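Local coordinates for protein putative Acetyltransferase (Lactobacillus plantarum WCFS1, PDB 3EFA) that is probably an N-acetyltransferase of the GNAT family, which as in its relatives would transfer an acetyl group from acetyl-coenzyme A to an amine, at residues Lys5-Ala10 with Val50-Pro55; Tyr19-Ala24 with Ile59-Leu64; Gln23-Glu28 with Arg76-Lys81; Met72-Val77 with Gly108-Glu113. One frame throughout, in Å; residues are numbered along the deposited sequence.

All four contacts reach the same mixed sheet. Contact 1 pairs strand 5-9 with strand 48-52 at one border of that sheet and is only partly buried; it rests mainly on backbone hydrogen bonds. Contact 2 is buried and contact 3 partly so, and both lay helix 12-29 across the sheet, on strands 57-66 and 71-79; aliphatic and aromatic groups do most of the touching there. Contact 4 is buried near the centre of the chain, where strand 71-79, whose later residues serve contact 3, runs parallel to strand 107-113 and a salt bridge joins them. The backbones of contacts 1, 2 and 3 are linked by hydrogen bonds between Leu51 and Ile59 and between Ile59 and Arg80.

Contact 1 of 4, residues Lys5-Ala10 with Val50-Pro55. With FMT (formic acid), chain E.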
loop_
_atom_site.group_PDB
_atom_site.type_symbol
_atom_site.label_atom_id
_atom_site.label_comp_id
_atom_site.label_asym_id
_atom_site.label_seq_id
_atom_site.Cartn_x
_atom_site.Cartn_y
_atom_site.Cartn_z
ATOM N N LYS A 5 22.712 -2.896 -24.416
ATOM C CA LYS A 5 23.274 -2.294 -23.205
ATOM C C LYS A 5 22.226 -1.677 -22.262
ATOM O O LYS A 5 21.228 -1.107 -22.711
ATOM C CB LYS A 5 24.299 -1.229 -23.589
ATOM C CG LYS A 5 25.207 -0.802 -22.453
ATOM C CD LYS A 5 26.127 0.326 -22.904
ATOM C CE LYS A 5 27.210 0.619 -21.873
ATOM N NZ LYS A 5 27.952 1.868 -22.213
ATOM N N ILE A 6 22.476 -1.772 -20.958
ATOM C CA ILE A 6 21.602 -1.178 -19.941
ATOM C C ILE A 6 22.340 -0.127 -19.100
ATOM O O ILE A 6 23.445 -0.376 -18.630
ATOM C CB ILE A 6 21.027 -2.265 -18.996
ATOM C CG1 ILE A 6 20.090 -3.210 -19.763
ATOM C CG2 ILE A 6 20.312 -1.624 -17.800
ATOM C CD1 ILE A 6 19.755 -4.524 -19.002
ATOM N N ILE A 7 21.716 1.033 -18.896
ATOM C CA ILE A 7 22.342 2.143 -18.173
ATOM C C ILE A 7 21.484 2.688 -17.021
ATOM O O ILE A 7 20.302 2.974 -17.198
ATOM C CB ILE A 7 22.722 3.307 -19.153
ATOM C CG1 ILE A 7 23.784 2.831 -20.150
ATOM C CG2 ILE A 7 23.206 4.570 -18.394
ATOM C CD1 ILE A 7 24.250 3.903 -21.101
ATOM N N PHE A 8 22.097 2.820 -15.845
ATOM C CA PHE A 8 21.454 3.405 -14.664
ATOM C C PHE A 8 22.160 4.710 -14.297
ATOM O O PHE A 8 23.294 4.670 -13.834
ATOM C CB PHE A 8 21.562 2.463 -13.445
ATOM C CG PHE A 8 20.866 1.137 -13.610
ATOM C CD1 PHE A 8 19.501 1.013 -13.362
ATOM C CD2 PHE A 8 21.587 -0.006 -13.962
ATOM C CE1 PHE A 8 18.856 -0.230 -13.502
ATOM C CE2 PHE A 8 20.958 -1.250 -14.100
ATOM C CZ PHE A 8 19.588 -1.364 -13.875
ATOM N N SER A 9 21.506 5.858 -14.466
ATOM C CA SER A 9 22.162 7.137 -14.152
ATOM C C SER A 9 21.293 8.378 -14.358
ATOM O O SER A 9 20.232 8.313 -14.984
ATOM C CB SER A 9 23.469 7.295 -14.963
ATOM O OG SER A 9 23.228 7.838 -16.254
ATOM N N ALA A 10 21.784 9.514 -13.856
ATOM C CA ALA A 10 21.091 10.801 -13.975
ATOM C C ALA A 10 21.686 11.747 -15.038
ATOM O O ALA A 10 21.441 12.950 -14.993
ATOM C CB ALA A 10 21.070 11.501 -12.618
ATOM N N VAL A 50 17.607 2.716 -18.408
ATOM C CA VAL A 50 17.317 2.642 -19.844
ATOM C C VAL A 50 18.021 1.466 -20.542
ATOM O O VAL A 50 19.235 1.277 -20.374
ATOM C CB VAL A 50 17.688 3.985 -20.575
ATOM C CG1 VAL A 50 17.365 3.921 -22.074
ATOM C CG2 VAL A 50 16.992 5.167 -19.939
ATOM N N LEU A 51 17.262 0.688 -21.325
ATOM C CA LEU A 51 17.823 -0.402 -22.149
ATOM C C LEU A 51 17.991 0.014 -23.624
ATOM O O LEU A 51 17.036 0.436 -24.281
ATOM C CB LEU A 51 16.978 -1.690 -22.030
ATOM C CG LEU A 51 17.523 -3.018 -22.621
ATOM C CD1 LEU A 51 16.999 -4.273 -21.887
ATOM C CD2 LEU A 51 17.307 -3.161 -24.160
ATOM N N TYR A 52 19.215 -0.107 -24.130
ATOM C CA TYR A 52 19.571 0.289 -25.505
ATOM C C TYR A 52 19.916 -0.932 -26.390
ATOM O O TYR A 52 20.701 -1.809 -25.985
ATOM C CB TYR A 52 20.803 1.202 -25.483
ATOM C CG TYR A 52 20.669 2.509 -24.716
ATOM C CD1 TYR A 52 20.401 3.708 -25.384
ATOM C CD2 TYR A 52 20.849 2.558 -23.327
ATOM C CE1 TYR A 52 20.289 4.915 -24.690
ATOM C CE2 TYR A 52 20.744 3.765 -22.621
ATOM C CZ TYR A 52 20.467 4.943 -23.314
ATOM O OH TYR A 52 20.362 6.149 -22.634
ATOM N N LEU A 53 19.344 -1.006 -27.588
ATOM C CA LEU A 53 19.796 -2.026 -28.539
ATOM C C LEU A 53 21.069 -1.530 -29.203
ATOM O O LEU A 53 22.022 -2.281 -29.400
ATOM C CB LEU A 53 18.746 -2.320 -29.601
ATOM C CG LEU A 53 17.546 -3.143 -29.151
ATOM C CD1 LEU A 53 16.800 -3.649 -30.371
ATOM C CD2 LEU A 53 17.998 -4.304 -28.278
ATOM N N GLN A 54 21.062 -0.248 -29.549
ATOM C CA GLN A 54 22.244 0.429 -30.040
ATOM C C GLN A 54 22.340 1.725 -29.256
ATOM O O GLN A 54 21.396 2.089 -28.537
ATOM C CB GLN A 54 22.117 0.731 -31.534
ATOM C CG GLN A 54 21.629 -0.429 -32.383
ATOM C CD GLN A 54 21.236 0.015 -33.780
ATOM O OE1 GLN A 54 21.435 1.177 -34.157
ATOM N NE2 GLN A 54 20.666 -0.903 -34.555
ATOM N N PRO A 55 23.481 2.422 -29.382
ATOM C CA PRO A 55 23.739 3.686 -28.676
ATOM C C PRO A 55 22.774 4.790 -29.093
ATOM O O PRO A 55 22.562 5.746 -28.337
ATOM C CB PRO A 55 25.170 4.043 -29.106
ATOM C CG PRO A 55 25.788 2.726 -29.504
ATOM C CD PRO A 55 24.672 1.909 -30.085
HETATM C C FMT E . 23.941 -4.522 -20.238
HETATM O O1 FMT E . 23.898 -5.720 -19.927
HETATM O O2 FMT E . 24.601 -3.658 -19.651
#
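Ile6 and Leu51 face each other as a non-hydrogen-bonded antiparallel pair, their side chains on the face of the sheet that meets helix 88-102. The side chain of Ile6 starts at CB, which lies 3.9 Å from the carbon C of a formic acid molecule, probably from the crystallisation liquor. There the chain forks. CG2 comes to 4.0 Å from Val50 O, whereas CG1, anti to the carbonyl carbon (chi1 -66°), leans across to Leu51 CG at 3.8 Å. The tip, CD1, ends 4.0 Å from Leu51 CD1. With an alanine here, CG1 and CD1 would be gone, and a gap would probably open beside Leu51 CG and CD1 on the side of strand 5-9.

On the opposite face, Ile7 CD1 packs 3.8 Å from Tyr52 CE2, coming at the ring obliquely. Val50 CG1 lies over one face of that ring, Lys5 O sits at its edge in the ring plane, and the hydroxyl is hydrogen-bonded to Asn14 of helix 12-29. Lys5 with Tyr52 and Ile7 with Val50 are the hydrogen-bonded pairs; the bond from Tyr52 N to Lys5 O is 2.7 Å and almost straight (174°). Ile6 N instead donates to the formic acid O2, 3.1 Å away. This is the pairing of the first two strands of the GNAT fold, with strand 5-9 outermost in the sheet of this chain.

Contact 2 of 4, residues Tyr19-Ala24 with Ile59-Leu64; sequences YALRQA and ITTLRL
Leu21 drops from the helix onto the backbone between Ile59 and Thr61. Its CG is anti to the carbonyl carbon (chi1 -68°), which sends the chain down to the strand, and CD1 makes the deepest approach, 3.7 Å from Thr60 N. The same methyl lies 3.9 Å from Thr61 CG2. Thr61 answers with its methyl because OG1 is turned anti to the backbone N (chi1 -176°), where it is hydrogen-bonded to Ala49 O of the adjacent strand; CG2 is left facing the helix, 4.0 Å from Leu21 CB. Residues 19-24 of helix 12-29 cross residues 59-64 of the strand nearly at a right angle (99°), lying on one face of the central GNAT sheet, while helix 88-102 packs on the other, under Thr60 and Leu62.

Further along, Arg22 and Arg63 extend toward a common acidic cluster. Arg22 passes its CG over Thr61 CG2 at a loose 4.5 Å, then gives NE to Glu37 and NH1 to Asp42. Arg63 stays extended as far as CD before turning, and its NH1 pairs with Asp39 and Asp42. Asp42 therefore probably offsets the like charges of Arg22 NH2 and Arg63 NH1, which stand 4.3 Å apart.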
loop_
_atom_site.group_PDB
_atom_site.type_symbol
_atom_site.label_atom_id
_atom_site.label_comp_id
_atom_site.label_asym_id
_atom_site.label_seq_id
_atom_site.Cartn_x
_atom_site.Cartn_y
_atom_site.Cartn_z
ATOM N N TYR A 19 12.997 10.563 -21.061
ATOM C CA TYR A 19 11.922 11.525 -21.339
ATOM C C TYR A 19 11.305 11.298 -22.739
ATOM O O TYR A 19 10.093 11.427 -22.928
ATOM C CB TYR A 19 12.421 12.982 -21.233
ATOM C CG TYR A 19 12.774 13.479 -19.844
ATOM C CD1 TYR A 19 12.880 12.610 -18.772
ATOM C CD2 TYR A 19 13.044 14.821 -19.617
ATOM C CE1 TYR A 19 13.218 13.066 -17.505
ATOM C CE2 TYR A 19 13.386 15.288 -18.348
ATOM C CZ TYR A 19 13.470 14.402 -17.297
ATOM O OH TYR A 19 13.812 14.845 -16.029
ATOM N N ALA A 20 12.148 10.969 -23.713
ATOM C CA ALA A 20 11.689 10.780 -25.085
ATOM C C ALA A 20 10.746 9.590 -25.184
ATOM O O ALA A 20 9.708 9.676 -25.847
ATOM C CB ALA A 20 12.898 10.634 -26.087
ATOM N N LEU A 21 11.104 8.486 -24.526
ATOM C CA LEU A 21 10.209 7.316 -24.465
ATOM C C LEU A 21 8.865 7.659 -23.803
ATOM O O LEU A 21 7.804 7.357 -24.355
ATOM C CB LEU A 21 10.888 6.121 -23.780
ATOM C CG LEU A 21 12.058 5.478 -24.565
ATOM C CD1 LEU A 21 12.751 4.343 -23.802
ATOM C CD2 LEU A 21 11.607 4.982 -25.934
ATOM N N ARG A 22 8.909 8.331 -22.650
ATOM C CA ARG A 22 7.681 8.672 -21.913
ATOM C C ARG A 22 6.790 9.679 -22.669
ATOM O O ARG A 22 5.554 9.570 -22.644
ATOM C CB ARG A 22 7.995 9.153 -20.484
ATOM C CG ARG A 22 8.799 8.135 -19.606
ATOM C CD ARG A 22 9.471 8.809 -18.389
ATOM N NE ARG A 22 8.550 9.679 -17.654
ATOM C CZ ARG A 22 8.897 10.538 -16.691
ATOM N NH1 ARG A 22 10.173 10.676 -16.318
ATOM N NH2 ARG A 22 7.960 11.272 -16.101
ATOM N N GLN A 23 7.409 10.642 -23.352
ATOM C CA GLN A 23 6.648 11.622 -24.143
ATOM C C GLN A 23 5.901 10.917 -25.282
ATOM O O GLN A 23 4.734 11.211 -25.558
ATOM C CB GLN A 23 7.573 12.740 -24.689
ATOM C CG GLN A 23 6.975 13.650 -25.796
ATOM C CD GLN A 23 5.972 14.695 -25.282
ATOM O OE1 GLN A 23 5.986 15.081 -24.108
ATOM N NE2 GLN A 23 5.092 15.147 -26.168
ATOM N N ALA A 24 6.567 9.968 -25.926
ATOM C CA ALA A 24 5.966 9.293 -27.069
ATOM C C ALA A 24 4.806 8.391 -26.653
ATOM O O ALA A 24 3.759 8.399 -27.308
ATOM C CB ALA A 24 7.017 8.504 -27.862
ATOM N N ILE A 59 15.021 1.583 -26.049
ATOM C CA ILE A 59 13.736 0.920 -26.338
ATOM C C ILE A 59 12.794 0.680 -25.143
ATOM O O ILE A 59 11.578 0.515 -25.323
ATOM C CB ILE A 59 13.910 -0.415 -27.121
ATOM C CG1 ILE A 59 14.633 -1.460 -26.274
ATOM C CG2 ILE A 59 14.623 -0.189 -28.452
ATOM C CD1 ILE A 59 14.468 -2.890 -26.806
ATOM N N THR A 60 13.333 0.647 -23.931
ATOM C CA THR A 60 12.485 0.493 -22.758
ATOM C C THR A 60 13.122 1.217 -21.559
ATOM O O THR A 60 14.349 1.401 -21.528
ATOM C CB THR A 60 12.155 -1.020 -22.486
ATOM O OG1 THR A 60 11.111 -1.133 -21.509
ATOM C CG2 THR A 60 13.399 -1.798 -22.029
ATOM N N THR A 61 12.291 1.661 -20.609
ATOM C CA THR A 61 12.762 2.491 -19.492
ATOM C C THR A 61 11.918 2.356 -18.222
ATOM O O THR A 61 10.747 1.988 -18.273
ATOM C CB THR A 61 12.817 4.015 -19.879
ATOM O OG1 THR A 61 13.371 4.776 -18.797
ATOM C CG2 THR A 61 11.422 4.554 -20.172
ATOM N N LEU A 62 12.529 2.661 -17.085
ATOM C CA LEU A 62 11.799 2.850 -15.826
ATOM C C LEU A 62 12.481 3.916 -14.940
ATOM O O LEU A 62 13.666 4.220 -15.119
ATOM C CB LEU A 62 11.615 1.514 -15.078
ATOM C CG LEU A 62 12.818 0.741 -14.516
ATOM C CD1 LEU A 62 13.333 1.340 -13.204
ATOM C CD2 LEU A 62 12.451 -0.730 -14.317
ATOM N N ARG A 63 11.729 4.487 -14.001
ATOM C CA ARG A 63 12.255 5.526 -13.118
ATOM C C ARG A 63 12.548 4.968 -11.717
ATOM O O ARG A 63 11.704 4.286 -11.107
ATOM C CB ARG A 63 11.282 6.723 -13.037
ATOM C CG ARG A 63 11.797 7.928 -12.187
ATOM C CD ARG A 63 10.918 9.192 -12.315
ATOM N NE ARG A 63 9.688 9.121 -11.511
ATOM C CZ ARG A 63 8.810 10.117 -11.361
ATOM N NH1 ARG A 63 9.010 11.297 -11.961
ATOM N NH2 ARG A 63 7.727 9.934 -10.600
ATOM N N LEU A 64 13.738 5.255 -11.198
ATOM C CA LEU A 64 14.082 4.786 -9.853
ATOM C C LEU A 64 13.563 5.750 -8.769
ATOM O O LEU A 64 13.925 6.929 -8.756
ATOM C CB LEU A 64 15.595 4.523 -9.748
ATOM C CG LEU A 64 15.987 3.413 -10.748
ATOM C CD1 LEU A 64 17.271 3.684 -11.500
ATOM C CD2 LEU A 64 16.007 2.012 -10.099
#

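Contact 3 of 4, residues Gln23-Glu28 with Arg76-Lys81; sequences QAVFVE and RVCTRK. With FMT (formic acid), chain C.
Phe26 and Cys78 are brought together by their first torsions: Phe26 CG is anti to the carbonyl carbon (chi1 -67°), aiming the ring at the strand, while Cys78 SG stands between its own backbone N and carbonyl carbon (chi1 68°), rising toward the helix. Phe26 CE2 lies 3.9 Å from Cys78 CB, and the sulfur SG is 4.9 Å from the Phe26 ring centroid, an oblique sulfur-aromatic contact. At the far end of the ring, CZ reaches to 3.4 Å from Val77 O. Were a serine in place of Phe26, a gap would probably open between helix and strand, leaving the sulfur without its aromatic neighbour.

Alongside, Val25 spreads its methyls, CG1 to 4.1 Å from Cys78 CB and CG2 to 3.8 Å from Thr79 O. The helix makes a wider pi-type turn here, with Glu28 N bonded to Gln23 O at 3.1 Å. On the face turned away from the helix, Thr79 OG1 is hydrogen-bonded to Thr60 OG1 of strand 57-66. A formic acid near Thr79 is hydrogen-bonded to Gly85 N and Gly89 N, consistent with the pyrophosphate-binding loop of GNAT enzymes. Helix residues 23-28 cross strand residues 77-79 at 112°, with Glu37 of helix 34-37 against Phe26 and Thr61 of strand 57-66 beside Cys78.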
loop_
_atom_site.group_PDB
_atom_site.type_symbol
_atom_site.label_atom_id
_atom_site.label_comp_id
_atom_site.label_asym_id
_atom_site.label_seq_id
_atom_site.Cartn_x
_atom_site.Cartn_y
_atom_site.Cartn_z
ATOM N N GLN A 23 7.409 10.642 -23.352
ATOM C CA GLN A 23 6.648 11.622 -24.143
ATOM C C GLN A 23 5.901 10.917 -25.282
ATOM O O GLN A 23 4.734 11.211 -25.558
ATOM C CB GLN A 23 7.573 12.740 -24.689
ATOM C CG GLN A 23 6.975 13.650 -25.796
ATOM C CD GLN A 23 5.972 14.695 -25.282
ATOM O OE1 GLN A 23 5.986 15.081 -24.108
ATOM N NE2 GLN A 23 5.092 15.147 -26.168
ATOM N N ALA A 24 6.567 9.968 -25.926
ATOM C CA ALA A 24 5.966 9.293 -27.069
ATOM C C ALA A 24 4.806 8.391 -26.653
ATOM O O ALA A 24 3.759 8.399 -27.308
ATOM C CB ALA A 24 7.017 8.504 -27.862
ATOM N N VAL A 25 4.992 7.638 -25.562
ATOM C CA VAL A 25 4.019 6.634 -25.105
ATOM C C VAL A 25 2.854 7.192 -24.265
ATOM O O VAL A 25 1.684 7.001 -24.603
ATOM C CB VAL A 25 4.713 5.485 -24.310
ATOM C CG1 VAL A 25 3.686 4.535 -23.710
ATOM C CG2 VAL A 25 5.686 4.705 -25.202
ATOM N N PHE A 26 3.176 7.864 -23.163
ATOM C CA PHE A 26 2.144 8.357 -22.240
ATOM C C PHE A 26 1.422 9.604 -22.761
ATOM O O PHE A 26 0.195 9.652 -22.755
ATOM C CB PHE A 26 2.724 8.647 -20.844
ATOM C CG PHE A 26 3.193 7.422 -20.097
ATOM C CD1 PHE A 26 2.282 6.438 -19.685
ATOM C CD2 PHE A 26 4.536 7.262 -19.776
ATOM C CE1 PHE A 26 2.709 5.301 -18.984
ATOM C CE2 PHE A 26 4.979 6.132 -19.077
ATOM C CZ PHE A 26 4.060 5.147 -18.675
ATOM N N VAL A 27 2.184 10.611 -23.201
ATOM C CA VAL A 27 1.600 11.880 -23.630
ATOM C C VAL A 27 0.959 11.797 -25.027
ATOM O O VAL A 27 -0.211 12.121 -25.197
ATOM C CB VAL A 27 2.635 13.060 -23.563
ATOM C CG1 VAL A 27 2.009 14.385 -24.026
ATOM C CG2 VAL A 27 3.178 13.217 -22.157
ATOM N N GLU A 28 1.718 11.362 -26.025
ATOM C CA GLU A 28 1.218 11.405 -27.400
ATOM C C GLU A 28 0.327 10.221 -27.791
ATOM O O GLU A 28 -0.754 10.405 -28.350
ATOM C CB GLU A 28 2.375 11.594 -28.389
ATOM C CG GLU A 28 2.970 13.011 -28.304
ATOM C CD GLU A 28 4.185 13.223 -29.196
ATOM O OE1 GLU A 28 5.062 14.016 -28.804
ATOM O OE2 GLU A 28 4.261 12.618 -30.283
ATOM N N ARG A 76 7.203 5.013 -13.764
ATOM C CA ARG A 76 7.184 5.498 -15.158
ATOM C C ARG A 76 7.723 4.462 -16.174
ATOM O O ARG A 76 8.647 4.741 -16.975
ATOM C CB ARG A 76 7.898 6.859 -15.274
ATOM C CG ARG A 76 7.314 7.954 -14.343
ATOM C CD ARG A 76 5.808 8.149 -14.572
ATOM N NE ARG A 76 5.291 9.471 -14.194
ATOM C CZ ARG A 76 4.702 9.775 -13.031
ATOM N NH1 ARG A 76 4.562 8.863 -12.066
ATOM N NH2 ARG A 76 4.251 11.014 -12.821
ATOM N N VAL A 77 7.100 3.283 -16.140
ATOM C CA VAL A 77 7.504 2.091 -16.894
ATOM C C VAL A 77 6.903 2.055 -18.307
ATOM O O VAL A 77 5.689 2.121 -18.461
ATOM C CB VAL A 77 7.029 0.829 -16.152
ATOM C CG1 VAL A 77 7.613 -0.439 -16.784
ATOM C CG2 VAL A 77 7.372 0.925 -14.648
ATOM N N CYS A 78 7.741 1.950 -19.339
ATOM C CA CYS A 78 7.224 1.913 -20.713
ATOM C C CYS A 78 8.224 1.417 -21.764
ATOM O O CYS A 78 9.441 1.417 -21.542
ATOM C CB CYS A 78 6.626 3.276 -21.119
ATOM S SG CYS A 78 7.796 4.668 -21.317
ATOM N N THR A 79 7.693 1.004 -22.914
ATOM C CA THR A 79 8.494 0.397 -23.975
ATOM C C THR A 79 8.116 0.980 -25.334
ATOM O O THR A 79 6.930 1.153 -25.626
ATOM C CB THR A 79 8.276 -1.139 -24.016
ATOM O OG1 THR A 79 8.770 -1.730 -22.807
ATOM C CG2 THR A 79 8.983 -1.779 -25.226
ATOM N N ARG A 80 9.118 1.279 -26.160
ATOM C CA ARG A 80 8.882 1.768 -27.521
ATOM C C ARG A 80 7.936 0.813 -28.262
ATOM O O ARG A 80 8.084 -0.421 -28.180
ATOM C CB ARG A 80 10.207 1.929 -28.288
ATOM C CG ARG A 80 10.085 2.721 -29.593
ATOM C CD ARG A 80 11.385 2.769 -30.401
ATOM N NE ARG A 80 12.449 3.525 -29.749
ATOM C CZ ARG A 80 12.986 4.660 -30.212
ATOM N NH1 ARG A 80 12.569 5.214 -31.346
ATOM N NH2 ARG A 80 13.962 5.247 -29.533
ATOM N N LYS A 81 6.978 1.387 -28.988
ATOM C CA LYS A 81 5.878 0.623 -29.564
ATOM C C LYS A 81 6.294 -0.558 -30.444
ATOM O O LYS A 81 5.756 -1.664 -30.314
ATOM C CB LYS A 81 4.918 1.528 -30.334
ATOM C CG LYS A 81 3.528 0.918 -30.471
ATOM C CD LYS A 81 2.733 1.549 -31.598
ATOM C CE LYS A 81 1.394 0.848 -31.771
ATOM N NZ LYS A 81 0.696 1.274 -33.015
HETATM C C FMT C . 7.307 -4.798 -22.941
HETATM O O1 FMT C . 8.522 -4.960 -23.080
HETATM O O2 FMT C . 6.468 -5.070 -23.802
#

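Contact 4 of 4, residues Met72-Val77 with Gly108-Glu113. With FMT (formic acid), chain B.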
loop_
_atom_site.group_PDB
_atom_site.type_symbol
_atom_site.label_atom_id
_atom_site.label_comp_id
_atom_site.label_asym_id
_atom_site.label_seq_id
_atom_site.Cartn_x
_atom_site.Cartn_y
_atom_site.Cartn_z
HETATM N N MSE A 72 12.356 -0.044 -2.559
HETATM C CA MSE A 72 12.552 0.635 -3.841
HETATM C C MSE A 72 11.300 0.564 -4.695
HETATM O O MSE A 72 10.798 -0.522 -4.972
HETATM C CB MSE A 72 13.712 0.027 -4.629
HETATM C CG MSE A 72 13.809 0.569 -6.058
HETATM SE SE MSE A 72 14.389 2.450 -6.206
HETATM C CE MSE A 72 16.137 2.214 -5.340
ATOM N N ARG A 73 10.789 1.717 -5.109
ATOM C CA ARG A 73 9.679 1.730 -6.056
ATOM C C ARG A 73 10.206 1.956 -7.484
ATOM O O ARG A 73 11.037 2.846 -7.717
ATOM C CB ARG A 73 8.610 2.763 -5.663
ATOM C CG ARG A 73 7.445 2.875 -6.658
ATOM C CD ARG A 73 6.536 4.061 -6.320
ATOM N NE ARG A 73 6.027 3.935 -4.966
ATOM C CZ ARG A 73 5.357 4.873 -4.302
ATOM N NH1 ARG A 73 5.114 6.050 -4.861
ATOM N NH2 ARG A 73 4.943 4.626 -3.062
ATOM N N PHE A 74 9.755 1.117 -8.415
ATOM C CA PHE A 74 10.072 1.276 -9.834
ATOM C C PHE A 74 8.874 1.915 -10.556
ATOM O O PHE A 74 7.788 1.331 -10.577
ATOM C CB PHE A 74 10.367 -0.080 -10.476
ATOM C CG PHE A 74 11.399 -0.907 -9.742
ATOM C CD1 PHE A 74 12.763 -0.615 -9.855
ATOM C CD2 PHE A 74 11.008 -2.001 -8.963
ATOM C CE1 PHE A 74 13.721 -1.388 -9.196
ATOM C CE2 PHE A 74 11.955 -2.783 -8.294
ATOM C CZ PHE A 74 13.315 -2.480 -8.408
ATOM N N GLY A 75 9.057 3.105 -11.133
ATOM C CA GLY A 75 7.963 3.797 -11.805
ATOM C C GLY A 75 8.186 4.267 -13.244
ATOM O O GLY A 75 9.225 3.970 -13.865
ATOM N N ARG A 76 7.203 5.013 -13.764
ATOM C CA ARG A 76 7.184 5.498 -15.158
ATOM C C ARG A 76 7.723 4.462 -16.174
ATOM O O ARG A 76 8.647 4.741 -16.975
ATOM C CB ARG A 76 7.898 6.859 -15.274
ATOM C CG ARG A 76 7.314 7.954 -14.343
ATOM C CD ARG A 76 5.808 8.149 -14.572
ATOM N NE ARG A 76 5.291 9.471 -14.194
ATOM C CZ ARG A 76 4.702 9.775 -13.031
ATOM N NH1 ARG A 76 4.562 8.863 -12.066
ATOM N NH2 ARG A 76 4.251 11.014 -12.821
ATOM N N VAL A 77 7.100 3.283 -16.140
ATOM C CA VAL A 77 7.504 2.091 -16.894
ATOM C C VAL A 77 6.903 2.055 -18.307
ATOM O O VAL A 77 5.689 2.121 -18.461
ATOM C CB VAL A 77 7.029 0.829 -16.152
ATOM C CG1 VAL A 77 7.613 -0.439 -16.784
ATOM C CG2 VAL A 77 7.372 0.925 -14.648
ATOM N N GLY A 108 10.989 -4.738 -3.524
ATOM C CA GLY A 108 10.530 -4.017 -4.695
ATOM C C GLY A 108 9.093 -3.581 -4.490
ATOM O O GLY A 108 8.322 -4.242 -3.770
ATOM N N GLU A 109 8.723 -2.474 -5.131
ATOM C CA GLU A 109 7.382 -1.918 -5.000
ATOM C C GLU A 109 6.884 -1.403 -6.353
ATOM O O GLU A 109 7.609 -0.671 -7.062
ATOM C CB GLU A 109 7.369 -0.785 -3.953
ATOM C CG GLU A 109 6.019 -0.043 -3.809
ATOM C CD GLU A 109 6.023 1.008 -2.690
ATOM O OE1 GLU A 109 6.191 2.215 -2.991
ATOM O OE2 GLU A 109 5.851 0.628 -1.504
ATOM N N ILE A 110 5.653 -1.781 -6.706
ATOM C CA ILE A 110 5.042 -1.356 -7.969
ATOM C C ILE A 110 3.638 -0.813 -7.738
ATOM O O ILE A 110 2.848 -1.443 -7.024
ATOM C CB ILE A 110 4.903 -2.547 -8.958
ATOM C CG1 ILE A 110 6.269 -3.154 -9.296
ATOM C CG2 ILE A 110 4.091 -2.140 -10.223
ATOM C CD1 ILE A 110 7.144 -2.274 -10.145
ATOM N N HIS A 111 3.310 0.334 -8.339
ATOM C CA HIS A 111 1.904 0.784 -8.371
ATOM C C HIS A 111 1.387 0.589 -9.803
ATOM O O HIS A 111 1.390 1.518 -10.597
ATOM C CB HIS A 111 1.736 2.263 -7.945
ATOM C CG HIS A 111 2.002 2.527 -6.492
ATOM N ND1 HIS A 111 1.798 3.762 -5.911
ATOM C CD2 HIS A 111 2.444 1.716 -5.497
ATOM C CE1 HIS A 111 2.112 3.703 -4.627
ATOM N NE2 HIS A 111 2.502 2.473 -4.349
ATOM N N GLY A 112 0.944 -0.616 -10.136
ATOM C CA GLY A 112 0.638 -0.936 -11.520
ATOM C C GLY A 112 -0.817 -0.782 -11.929
ATOM O O GLY A 112 -1.718 -0.703 -11.086
ATOM N N GLU A 113 -1.043 -0.735 -13.238
ATOM C CA GLU A 113 -2.397 -0.707 -13.778
ATOM C C GLU A 113 -2.999 -2.077 -13.541
ATOM O O GLU A 113 -2.283 -3.075 -13.576
ATOM C CB GLU A 113 -2.385 -0.341 -15.277
ATOM C CG GLU A 113 -1.747 1.024 -15.563
ATOM C CD GLU A 113 -1.828 1.444 -17.034
ATOM O OE1 GLU A 113 -0.791 1.876 -17.589
ATOM O OE2 GLU A 113 -2.926 1.356 -17.631
HETATM C C FMT B . 2.539 7.619 -2.453
HETATM O O1 FMT B . 3.671 7.375 -2.047
HETATM O O2 FMT B . 1.969 6.932 -3.299
HETATM O O HOH W 1 5.247 1.827 -10.053
#
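Glu109 OE1 is gripped side-on by two nitrogens of Arg73, NE at 2.6 Å and NH2 at 2.7 Å, in a salt bridge between the two parallel strands of a beta-alpha-beta unit whose connection is helix 88-102. NE uses the anti lone pair of OE1; NH2 comes on the syn side, 34° out of the carboxylate plane. Glu109 OE2 is hydrogen-bonded to His143, which fixes the carboxylate from its other oxygen. His111 lays its CE1 over one face of the guanidinium, 3.4 Å from Arg73 NH2, while formic acid O1 sits at the guanidinium edge, and Tyr132 of the second subunit packs on His111.

Regular pairing runs as far as the bond from Phe74 N to Glu109 O, 3.1 Å. Beyond it the strands splay, as in the GNAT fold, where such a V-shaped opening takes acetyl-coenzyme A. One water spans the widening gap, donating to Phe74 O at 2.6 Å and accepting from His111 N at 3.0 Å.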